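Local coordinates for protein Ufm1-specific protease (PDB 5EJJ) that cleaves the peptide bond after the C-terminal glycine of the ubiquitin-like modifier ufm-1 as a thiol protease and is required for some odorant receptors to reach olfactory-neuron cilia, at residues V133-S138 against E262-R267; S290-P295 against L301-L306. All blocks are in the same frame, centred on the assembly; numbering follows the deposited sequence.

Helix 253-280 takes part in contact 1 and reaches contact 2, illustrating how one helix can pack on a large sheet and also bond to a small one. Contact 1 sets strand 127-139 of a mixed sheet against this helix; contact 2 joins strands 289-293 and 302-306 as a hairpin. Their centres lie about 15 Å apart, and they come in series along the chain, the helix being followed directly by the first hairpin strand. Arg267 links them through two probable hydrogen bonds, NH1 lying 2.8 Å from Gln305 OE1 and 3.2 Å from Ala291 O. Both are structural packing away from the probable catalytic residues Cys396, Asp520 and His522, tying the helix to mixed sheet and hairpin.

Contact 1: residues V133-S138 against E262-R267; sequences VGYEWS and EAFNRR
Helix-on-sheet packing is represented here by Phe264 of helix 253-280, whose ring meets Val133 and Tyr135 of strand 127-139, a strand within a mixed five-stranded sheet. The axes of the short strand and helix segments come within 11.0 Å of each other, at an angle of 48°. The large Phe264 ring spans most of this separation to meet the shorter Val133 and the Tyr135 ring: its first torsion of 173° puts CG opposite the backbone N and carries the ring across to the strand.

The ring corner at CE2 takes both strand residues. CG1 of Val133 comes against it obliquely, 3.3 Å from Phe264 CE2 and 3.8 Å from Phe264 CD2. Tyr135, two residues on and pointing to the same side of the strand, passes alongside Phe264 in the opposite sense, its CD1 4.1 Å from Phe264 CE2; the rings meet at a slant. The diagonally opposite corner of the tyrosine, CE2, lies 3.6 Å above one face of the Trp137 ring, toward its rim, so Tyr135 separates the phenylalanine from the tryptophan. Phe162 adds an edge-to-face partner to Phe264.

Polar groups frame this apolar patch. The tyrosine hydroxyl lies 4.1 Å from Arg267 O, and both oxygens are hydrogen-bonded to Thr271 OG1. The side chain of Arg267 itself leads away from the strand to Gln305. Farther from the strand, the side chain of Arg266 forms a 2.8 Å salt bridge from NE to the anti lone pair of Glu262 OE2, while its terminal nitrogens reach backbone oxygens of Leu69 and Ile73.

The closest contacts are apolar and the two segments share no direct hydrogen bond, so shape and burial hold strand and helix together, while the bond to Thr271 OG1 probably helps keep the tyrosine hydroxyl in place.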
# COMPACT_ATOMS: atom_id res chain seq x y z
N VAL A 133 6.13 19.93 -1.41
CA VAL A 133 7.30 20.73 -1.13
C VAL A 133 8.14 20.73 -2.37
O VAL A 133 8.24 19.70 -3.04
CB VAL A 133 8.11 20.12 -0.01
CG1 VAL A 133 9.30 20.96 0.22
CG2 VAL A 133 7.29 20.02 1.26
N GLY A 134 8.73 21.86 -2.72
CA GLY A 134 9.58 21.93 -3.90
C GLY A 134 10.92 22.51 -3.55
O GLY A 134 11.04 23.28 -2.59
N TYR A 135 11.95 22.16 -4.31
CA TYR A 135 13.23 22.83 -4.13
C TYR A 135 14.03 22.83 -5.41
O TYR A 135 13.68 22.13 -6.36
CB TYR A 135 14.03 22.26 -2.96
CG TYR A 135 14.09 20.75 -2.93
CD1 TYR A 135 13.10 20.01 -2.30
CD2 TYR A 135 15.14 20.07 -3.53
CE1 TYR A 135 13.15 18.65 -2.28
CE2 TYR A 135 15.19 18.69 -3.51
CZ TYR A 135 14.19 18.00 -2.89
OH TYR A 135 14.23 16.63 -2.85
N GLU A 136 15.08 23.63 -5.44
CA GLU A 136 15.89 23.74 -6.64
C GLU A 136 17.37 23.50 -6.34
O GLU A 136 17.89 23.93 -5.31
CB GLU A 136 15.66 25.11 -7.26
CG GLU A 136 16.48 25.40 -8.49
CD GLU A 136 16.23 26.80 -9.00
OE1 GLU A 136 16.26 27.75 -8.17
OE2 GLU A 136 15.97 26.94 -10.22
N TRP A 137 18.02 22.77 -7.23
CA TRP A 137 19.40 22.31 -7.03
C TRP A 137 20.23 22.61 -8.24
O TRP A 137 19.83 22.31 -9.37
CB TRP A 137 19.43 20.80 -6.85
CG TRP A 137 19.18 20.39 -5.49
CD1 TRP A 137 18.91 21.21 -4.44
CD2 TRP A 137 19.17 19.06 -4.98
NE1 TRP A 137 18.73 20.47 -3.30
CE2 TRP A 137 18.89 19.14 -3.59
CE3 TRP A 137 19.38 17.80 -5.56
CZ2 TRP A 137 18.82 18.01 -2.76
CZ3 TRP A 137 19.31 16.67 -4.72
CH2 TRP A 137 19.04 16.79 -3.33
N SER A 138 21.41 23.19 -8.02
CA SER A 138 22.31 23.50 -9.11
C SER A 138 23.54 22.60 -9.11
O SER A 138 24.24 22.49 -8.11
CB SER A 138 22.71 24.97 -9.05
OG SER A 138 21.80 25.74 -9.80
N GLU A 262 12.32 15.83 9.92
CA GLU A 262 13.00 14.58 9.53
C GLU A 262 12.39 13.98 8.26
O GLU A 262 13.11 13.44 7.41
CB GLU A 262 12.92 13.54 10.65
CG GLU A 262 13.57 12.18 10.31
CD GLU A 262 15.10 12.22 10.25
OE1 GLU A 262 15.72 13.20 10.75
OE2 GLU A 262 15.70 11.28 9.68
N ALA A 263 11.07 14.08 8.15
CA ALA A 263 10.35 13.56 7.00
C ALA A 263 10.87 14.23 5.73
O ALA A 263 11.25 13.55 4.76
CB ALA A 263 8.86 13.80 7.17
N PHE A 264 10.92 15.56 5.77
CA PHE A 264 11.42 16.36 4.65
C PHE A 264 12.89 16.07 4.32
O PHE A 264 13.27 16.02 3.14
CB PHE A 264 11.25 17.86 4.91
CG PHE A 264 11.90 18.70 3.89
CD1 PHE A 264 13.12 19.28 4.13
CD2 PHE A 264 11.34 18.84 2.63
CE1 PHE A 264 13.75 20.04 3.15
CE2 PHE A 264 11.97 19.58 1.64
CZ PHE A 264 13.17 20.19 1.90
N ASN A 265 13.73 15.90 5.34
CA ASN A 265 15.13 15.62 5.09
C ASN A 265 15.35 14.25 4.44
O ASN A 265 16.23 14.11 3.60
CB ASN A 265 15.99 15.79 6.34
CG ASN A 265 15.97 17.22 6.89
OD1 ASN A 265 15.54 18.16 6.22
ND2 ASN A 265 16.45 17.38 8.11
N ARG A 266 14.54 13.26 4.79
CA ARG A 266 14.70 11.92 4.22
C ARG A 266 14.33 11.89 2.75
O ARG A 266 14.98 11.23 1.95
CB ARG A 266 13.86 10.91 4.99
CG ARG A 266 14.32 10.69 6.41
CD ARG A 266 13.70 9.50 7.04
NE ARG A 266 14.24 9.28 8.37
CZ ARG A 266 13.74 8.40 9.24
NH1 ARG A 266 12.69 7.66 8.92
NH2 ARG A 266 14.28 8.25 10.42
N ARG A 267 13.28 12.60 2.40
CA ARG A 267 12.90 12.71 1.00
C ARG A 267 13.98 13.37 0.16
O ARG A 267 14.17 13.01 -0.99
CB ARG A 267 11.61 13.51 0.88
CG ARG A 267 10.37 12.80 1.28
CD ARG A 267 9.81 12.06 0.10
NE ARG A 267 8.60 11.34 0.49
CZ ARG A 267 7.94 10.51 -0.30
NH1 ARG A 267 8.36 10.27 -1.53
NH2 ARG A 267 6.86 9.90 0.17

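Contact 2: residues S290-P295 against L301-L306; sequences SATYLP and LLHLQL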
# COMPACT_ATOMS: atom_id res chain seq x y z
N SER A 290 7.54 11.77 -6.76
CA SER A 290 7.32 11.34 -5.40
C SER A 290 6.17 10.35 -5.23
O SER A 290 5.04 10.63 -5.63
CB SER A 290 7.11 12.53 -4.49
OG SER A 290 8.29 12.77 -3.75
N ALA A 291 6.46 9.21 -4.61
CA ALA A 291 5.45 8.20 -4.33
C ALA A 291 5.46 7.77 -2.87
O ALA A 291 6.49 7.81 -2.20
CB ALA A 291 5.63 6.99 -5.25
N THR A 292 4.29 7.34 -2.40
CA THR A 292 4.14 6.70 -1.10
C THR A 292 3.38 5.39 -1.29
O THR A 292 2.42 5.33 -2.08
CB THR A 292 3.36 7.60 -0.12
OG1 THR A 292 3.94 8.91 -0.12
CG2 THR A 292 3.45 7.05 1.26
N TYR A 293 3.82 4.34 -0.62
CA TYR A 293 3.21 3.03 -0.73
C TYR A 293 2.95 2.46 0.64
O TYR A 293 3.54 2.90 1.63
CB TYR A 293 4.14 2.07 -1.44
CG TYR A 293 4.55 2.52 -2.80
CD1 TYR A 293 5.69 3.28 -2.99
CD2 TYR A 293 3.81 2.17 -3.90
CE1 TYR A 293 6.07 3.69 -4.25
CE2 TYR A 293 4.17 2.56 -5.17
CZ TYR A 293 5.30 3.33 -5.33
OH TYR A 293 5.63 3.72 -6.60
N LEU A 294 2.09 1.46 0.68
CA LEU A 294 1.92 0.61 1.85
C LEU A 294 2.07 -0.80 1.34
O LEU A 294 1.09 -1.40 0.94
CB LEU A 294 0.53 0.78 2.45
CG LEU A 294 0.22 -0.13 3.63
CD1 LEU A 294 1.31 0.02 4.65
CD2 LEU A 294 -1.10 0.25 4.25
N PRO A 295 3.30 -1.31 1.29
CA PRO A 295 3.52 -2.65 0.77
C PRO A 295 2.68 -3.67 1.51
O PRO A 295 2.26 -3.39 2.64
CB PRO A 295 5.00 -2.89 1.05
CG PRO A 295 5.59 -1.53 0.92
CD PRO A 295 4.56 -0.62 1.57
N LEU A 301 4.31 3.24 6.35
CA LEU A 301 4.43 3.52 4.92
C LEU A 301 5.86 3.44 4.41
O LEU A 301 6.80 3.41 5.20
CB LEU A 301 3.85 4.90 4.62
CG LEU A 301 2.38 5.08 5.00
CD1 LEU A 301 1.99 6.55 4.99
CD2 LEU A 301 1.49 4.30 4.03
N LEU A 302 6.01 3.41 3.09
CA LEU A 302 7.30 3.39 2.41
C LEU A 302 7.35 4.58 1.48
O LEU A 302 6.41 4.81 0.72
CB LEU A 302 7.43 2.12 1.57
CG LEU A 302 8.57 2.00 0.55
CD1 LEU A 302 9.91 1.79 1.19
CD2 LEU A 302 8.29 0.83 -0.30
N HIS A 303 8.45 5.34 1.52
CA HIS A 303 8.51 6.63 0.84
C HIS A 303 9.63 6.64 -0.16
O HIS A 303 10.76 6.36 0.17
CB HIS A 303 8.74 7.73 1.84
CG HIS A 303 7.89 7.63 3.05
ND1 HIS A 303 6.80 8.44 3.26
CD2 HIS A 303 7.95 6.81 4.13
CE1 HIS A 303 6.23 8.13 4.41
NE2 HIS A 303 6.91 7.14 4.96
N LEU A 304 9.34 6.98 -1.41
CA LEU A 304 10.35 6.86 -2.43
C LEU A 304 10.25 7.96 -3.46
O LEU A 304 9.15 8.36 -3.86
CB LEU A 304 10.24 5.50 -3.13
CG LEU A 304 10.41 4.24 -2.29
CD1 LEU A 304 10.07 3.04 -3.13
CD2 LEU A 304 11.83 4.15 -1.75
N GLN A 305 11.42 8.45 -3.86
CA GLN A 305 11.57 9.30 -5.03
C GLN A 305 11.86 8.36 -6.18
O GLN A 305 12.81 7.57 -6.11
CB GLN A 305 12.74 10.24 -4.82
CG GLN A 305 12.60 11.04 -3.57
CD GLN A 305 11.35 11.86 -3.61
OE1 GLN A 305 10.38 11.56 -2.91
NE2 GLN A 305 11.33 12.87 -4.46
N LEU A 306 11.01 8.39 -7.21
CA LEU A 306 11.10 7.44 -8.32
C LEU A 306 11.72 8.04 -9.59
O LEU A 306 11.31 9.12 -10.05
CB LEU A 306 9.73 6.89 -8.65
CG LEU A 306 9.10 6.06 -7.55
CD1 LEU A 306 7.71 5.69 -7.97
CD2 LEU A 306 9.95 4.83 -7.30
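Ser290 and Gln305 face each other as a non-hydrogen-bonded pair and are joined through their side chains. The glutamine chain folds back, chi1 -55° and chi2 -60°, and brings OE1 to 2.6 Å from Ser290 OG, which donates to it from the side of the carbonyl, at a C=O...O angle of 110°. Arg267 shares the same oxygen, so an alanine here would probably leave both the serine hydroxyl and the arginine without this acceptor. Thr292 lies on the same face, its CG2 4.0 Å from Leu301 CB, while OG1 bonds to Glu242; His303 opposite it reaches Ser70 through NE2.

The other face, carrying Ala291, Tyr293, Leu302 and Leu304, is mainly apolar. Tyr293 extends along the sheet toward Leu306, whose CD1 arrives at the ring edge, 3.2 Å from Tyr293 OH and 3.7 Å from Ala291 CB. Leu304 CD1 approaches Tyr293 CE1 obliquely at 4.2 Å. Beyond the strand end, Pro295 CG meets Leu302 CD2 at 3.8 Å, the two side chains nearly perpendicular.

Paired backbone bonds join Ala291 with Leu304 and Tyr293 with Leu302, Ala291 N to Leu304 O spanning 2.9 Å. The antiparallel alternation and eight-residue connection between consecutive strands make this a beta hairpin.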